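Local coordinates for fiber protein (PDB 5FLD) that forms the head domain of the trimeric viral fibre and probably mediates attachment of the virus to its host cell, at residues A104-I109 and Q146-V151. The protein carries 2 engineered substitutions. Sequence-based numbering, arbitrary orientation.
Sequences ALCIFI and QYMHIV
Q146 and Y147 both give their backbone N-H to the carbonyl of I109; the two residues facing one partner form a classic beta bulge. The bond from Q146 N to I109 O is 2.8 Å and the one from Y147 N to I109 O is 3.2 Å, so one oxygen is gripped twice. Y147 O in turn accepts from I109 N, and the large tyrosine side chain spans T72 and K74.

M148 pairs with F108 on the face shared with C106 and I150. Its CG stands anti to the backbone N (chi1 180°), which lays the chain alongside the phenylalanine ring and brings M148 SD to 3.4 Å from F108 CE1. This Met-aromatic contact is oblique; the slim methionine chain lets both CG and the polarisable sulfur lie against CE1.

H149, on the other face, exchanges two nearly straight 2.8 Å backbone bonds with I107 (H149 N to I107 O, I107 N to H149 O). The edge of its imidazole meets I109, with NE2 3.4 Å from I109 CD1, while ND1 is hydrogen-bonded to T72, a double role fitting an amphipathic ring. I150 CG1 lies 4.4 Å from C106 SG, the small cysteine accommodating the bulkier isoleucine across from it.

V151 N bonds to L105 O, and L105 has a further backbone bond to T152. Branching at CB gives V151 two methyls for two partners: CG1 beside L105, CG2 3.5 Å from I107 CD1. L136 of a second subunit packs on L105 and V151. Within the subunit, strand 102-109 runs between strands 147-159 and 114-125, while F73, L87 and I89 pack against the M148 and F108 face.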
ATOM      1  N   ALA A 104       3.311  -2.240  -4.712  1.00 25.23           N
ATOM      2  CA  ALA A 104       4.710  -2.329  -5.149  1.00 24.81           C
ATOM      3  C   ALA A 104       5.118  -1.091  -5.879  1.00 25.63           C
ATOM      4  O   ALA A 104       4.314  -0.471  -6.515  1.00 27.32           O
ATOM      5  CB  ALA A 104       4.937  -3.536  -6.049  1.00 25.65           C
ATOM      6  N   LEU A 105       6.400  -0.772  -5.819  1.00 23.61           N
ATOM      7  CA  LEU A 105       6.982   0.210  -6.712  1.00 25.49           C
ATOM      8  C   LEU A 105       7.730  -0.568  -7.778  1.00 25.78           C
ATOM      9  O   LEU A 105       8.610  -1.364  -7.448  1.00 24.53           O
ATOM     10  CB  LEU A 105       7.966   1.125  -5.969  1.00 28.31           C
ATOM     11  CG  LEU A 105       8.631   2.206  -6.828  1.00 32.75           C
ATOM     12  CD1 LEU A 105       7.647   3.221  -7.400  1.00 35.50           C
ATOM     13  CD2 LEU A 105       9.649   2.922  -5.952  1.00 37.68           C
ATOM     14  N   CYS A 106       7.326  -0.378  -9.034  1.00 25.17           N
ATOM     15  CA  CYS A 106       7.892  -1.085 -10.169  1.00 25.18           C
ATOM     16  C   CYS A 106       8.475  -0.124 -11.158  1.00 26.88           C
ATOM     17  O   CYS A 106       8.052   1.046 -11.291  1.00 26.75           O
ATOM     18  CB  CYS A 106       6.828  -1.914 -10.882  1.00 25.63           C
ATOM     19  SG  CYS A 106       6.142  -3.168  -9.764  1.00 31.00           S
ATOM     20  N   ILE A 107       9.448  -0.650 -11.890  1.00 23.50           N
ATOM     21  CA  ILE A 107      10.004   0.035 -13.019  1.00 23.97           C
ATOM     22  C   ILE A 107       9.670  -0.771 -14.257  1.00 25.70           C
ATOM     23  O   ILE A 107       9.957  -1.974 -14.317  1.00 25.87           O
ATOM     24  CB  ILE A 107      11.539   0.230 -12.936  1.00 26.35           C
ATOM     25  CG1 ILE A 107      11.969   1.117 -11.750  1.00 28.14           C
ATOM     26  CG2 ILE A 107      12.036   0.857 -14.211  1.00 26.72           C
ATOM     27  CD1 ILE A 107      13.404   0.893 -11.340  1.00 30.74           C
ATOM     28  N   PHE A 108       9.075  -0.103 -15.238  1.00 24.35           N
ATOM     29  CA  PHE A 108       8.761  -0.689 -16.543  1.00 24.10           C
ATOM     30  C   PHE A 108       9.661  -0.089 -17.594  1.00 25.58           C
ATOM     31  O   PHE A 108       9.659   1.117 -17.823  1.00 27.33           O
ATOM     32  CB  PHE A 108       7.290  -0.508 -16.958  1.00 24.98           C
ATOM     33  CG  PHE A 108       6.315  -1.144 -16.009  1.00 24.94           C
ATOM     34  CD1 PHE A 108       5.930  -2.451 -16.158  1.00 25.60           C
ATOM     35  CD2 PHE A 108       5.787  -0.415 -14.930  1.00 26.09           C
ATOM     36  CE1 PHE A 108       5.056  -3.048 -15.244  1.00 25.32           C
ATOM     37  CE2 PHE A 108       4.921  -1.023 -14.024  1.00 27.23           C
ATOM     38  CZ  PHE A 108       4.556  -2.321 -14.177  1.00 27.74           C
ATOM     39  N   ILE A 109      10.457  -0.944 -18.221  1.00 24.31           N
ATOM     40  CA  ILE A 109      11.339  -0.514 -19.303  1.00 25.45           C
ATOM     41  C   ILE A 109      10.684  -0.930 -20.603  1.00 24.38           C
ATOM     42  O   ILE A 109      10.402  -2.134 -20.855  1.00 26.54           O
ATOM     43  CB  ILE A 109      12.724  -1.183 -19.189  1.00 26.55           C
ATOM     44  CG1 ILE A 109      13.330  -0.881 -17.816  1.00 29.13           C
ATOM     45  CG2 ILE A 109      13.617  -0.712 -20.334  1.00 27.71           C
ATOM     46  CD1 ILE A 109      14.720  -1.409 -17.634  1.00 35.35           C
ATOM     47  N   GLN A 146       9.667  -4.515 -22.091  1.00 25.27           N
ATOM     48  CA  GLN A 146      10.940  -5.217 -22.197  1.00 26.46           C
ATOM     49  C   GLN A 146      11.259  -5.849 -20.841  1.00 25.01           C
ATOM     50  O   GLN A 146      11.477  -7.048 -20.770  1.00 25.40           O
ATOM     51  CB  GLN A 146      12.061  -4.273 -22.635  1.00 27.15           C
ATOM     52  CG  GLN A 146      11.802  -3.599 -23.983  1.00 31.29           C
ATOM     53  CD  GLN A 146      11.731  -4.551 -25.159  1.00 32.79           C
ATOM     54  OE1 GLN A 146      12.358  -5.588 -25.161  1.00 33.10           O
ATOM     55  NE2 GLN A 146      10.977  -4.179 -26.175  1.00 39.33           N
ATOM     56  N   TYR A 147      11.211  -5.042 -19.777  1.00 25.37           N
ATOM     57  CA  TYR A 147      11.419  -5.531 -18.411  1.00 26.86           C
ATOM     58  C   TYR A 147      10.448  -4.858 -17.448  1.00 26.45           C
ATOM     59  O   TYR A 147      10.043  -3.722 -17.675  1.00 26.32           O
ATOM     60  CB  TYR A 147      12.844  -5.272 -17.916  1.00 26.81           C
ATOM     61  CG  TYR A 147      13.847  -6.024 -18.754  1.00 25.18           C
ATOM     62  CD1 TYR A 147      14.148  -7.338 -18.475  1.00 27.54           C
ATOM     63  CD2 TYR A 147      14.425  -5.419 -19.850  1.00 27.52           C
ATOM     64  CE1 TYR A 147      15.011  -8.065 -19.290  1.00 28.08           C
ATOM     65  CE2 TYR A 147      15.302  -6.108 -20.673  1.00 29.76           C
ATOM     66  CZ  TYR A 147      15.593  -7.423 -20.400  1.00 32.24           C
ATOM     67  OH  TYR A 147      16.464  -8.106 -21.220  1.00 31.78           O
ATOM     68  N   MET A 148      10.088  -5.593 -16.404  1.00 24.05           N
ATOM     69  CA  MET A 148       9.480  -5.029 -15.214  1.00 23.82           C
ATOM     70  C   MET A 148      10.358  -5.407 -14.045  1.00 24.68           C
ATOM     71  O   MET A 148      10.543  -6.596 -13.791  1.00 26.13           O
ATOM     72  CB  MET A 148       8.058  -5.563 -14.948  1.00 24.01           C
ATOM     73  CG  MET A 148       7.447  -4.951 -13.685  1.00 24.82           C
ATOM     74  SD  MET A 148       5.855  -5.674 -13.205  1.00 27.37           S
ATOM     75  CE  MET A 148       6.345  -7.191 -12.449  1.00 28.34           C
ATOM     76  N   HIS A 149      10.854  -4.404 -13.317  1.00 24.01           N
ATOM     77  CA  HIS A 149      11.635  -4.611 -12.109  1.00 24.82           C
ATOM     78  C   HIS A 149      10.813  -4.258 -10.906  1.00 25.55           C
ATOM     79  O   HIS A 149      10.227  -3.194 -10.891  1.00 26.24           O
ATOM     80  CB  HIS A 149      12.853  -3.710 -12.097  1.00 26.71           C
ATOM     81  CG  HIS A 149      13.750  -3.881 -13.270  1.00 28.57           C
ATOM     82  ND1 HIS A 149      14.555  -4.992 -13.433  1.00 33.91           N
ATOM     83  CD2 HIS A 149      13.980  -3.088 -14.346  1.00 32.10           C
ATOM     84  CE1 HIS A 149      15.253  -4.866 -14.547  1.00 33.27           C
ATOM     85  NE2 HIS A 149      14.932  -3.723 -15.118  1.00 35.64           N
ATOM     86  N   ILE A 150      10.765  -5.129  -9.912  1.00 24.86           N
ATOM     87  CA  ILE A 150      10.143  -4.777  -8.655  1.00 25.34           C
ATOM     88  C   ILE A 150      11.197  -4.110  -7.772  1.00 27.29           C
ATOM     89  O   ILE A 150      12.172  -4.748  -7.383  1.00 30.13           O
ATOM     90  CB  ILE A 150       9.543  -5.980  -7.933  1.00 26.69           C
ATOM     91  CG1 ILE A 150       8.524  -6.690  -8.828  1.00 28.87           C
ATOM     92  CG2 ILE A 150       8.966  -5.531  -6.560  1.00 27.53           C
ATOM     93  CD1 ILE A 150       7.831  -7.854  -8.177  1.00 32.16           C
ATOM     94  N   VAL A 151      11.021  -2.826  -7.485  1.00 25.30           N
ATOM     95  CA  VAL A 151      11.944  -2.085  -6.617  1.00 26.88           C
ATOM     96  C   VAL A 151      11.728  -2.481  -5.157  1.00 29.75           C
ATOM     97  O   VAL A 151      12.693  -2.811  -4.413  1.00 29.63           O
ATOM     98  CB  VAL A 151      11.801  -0.563  -6.802  1.00 28.86           C
ATOM     99  CG1 VAL A 151      12.759   0.177  -5.857  1.00 31.13           C
ATOM    100  CG2 VAL A 151      12.102  -0.181  -8.255  1.00 30.98           C
TER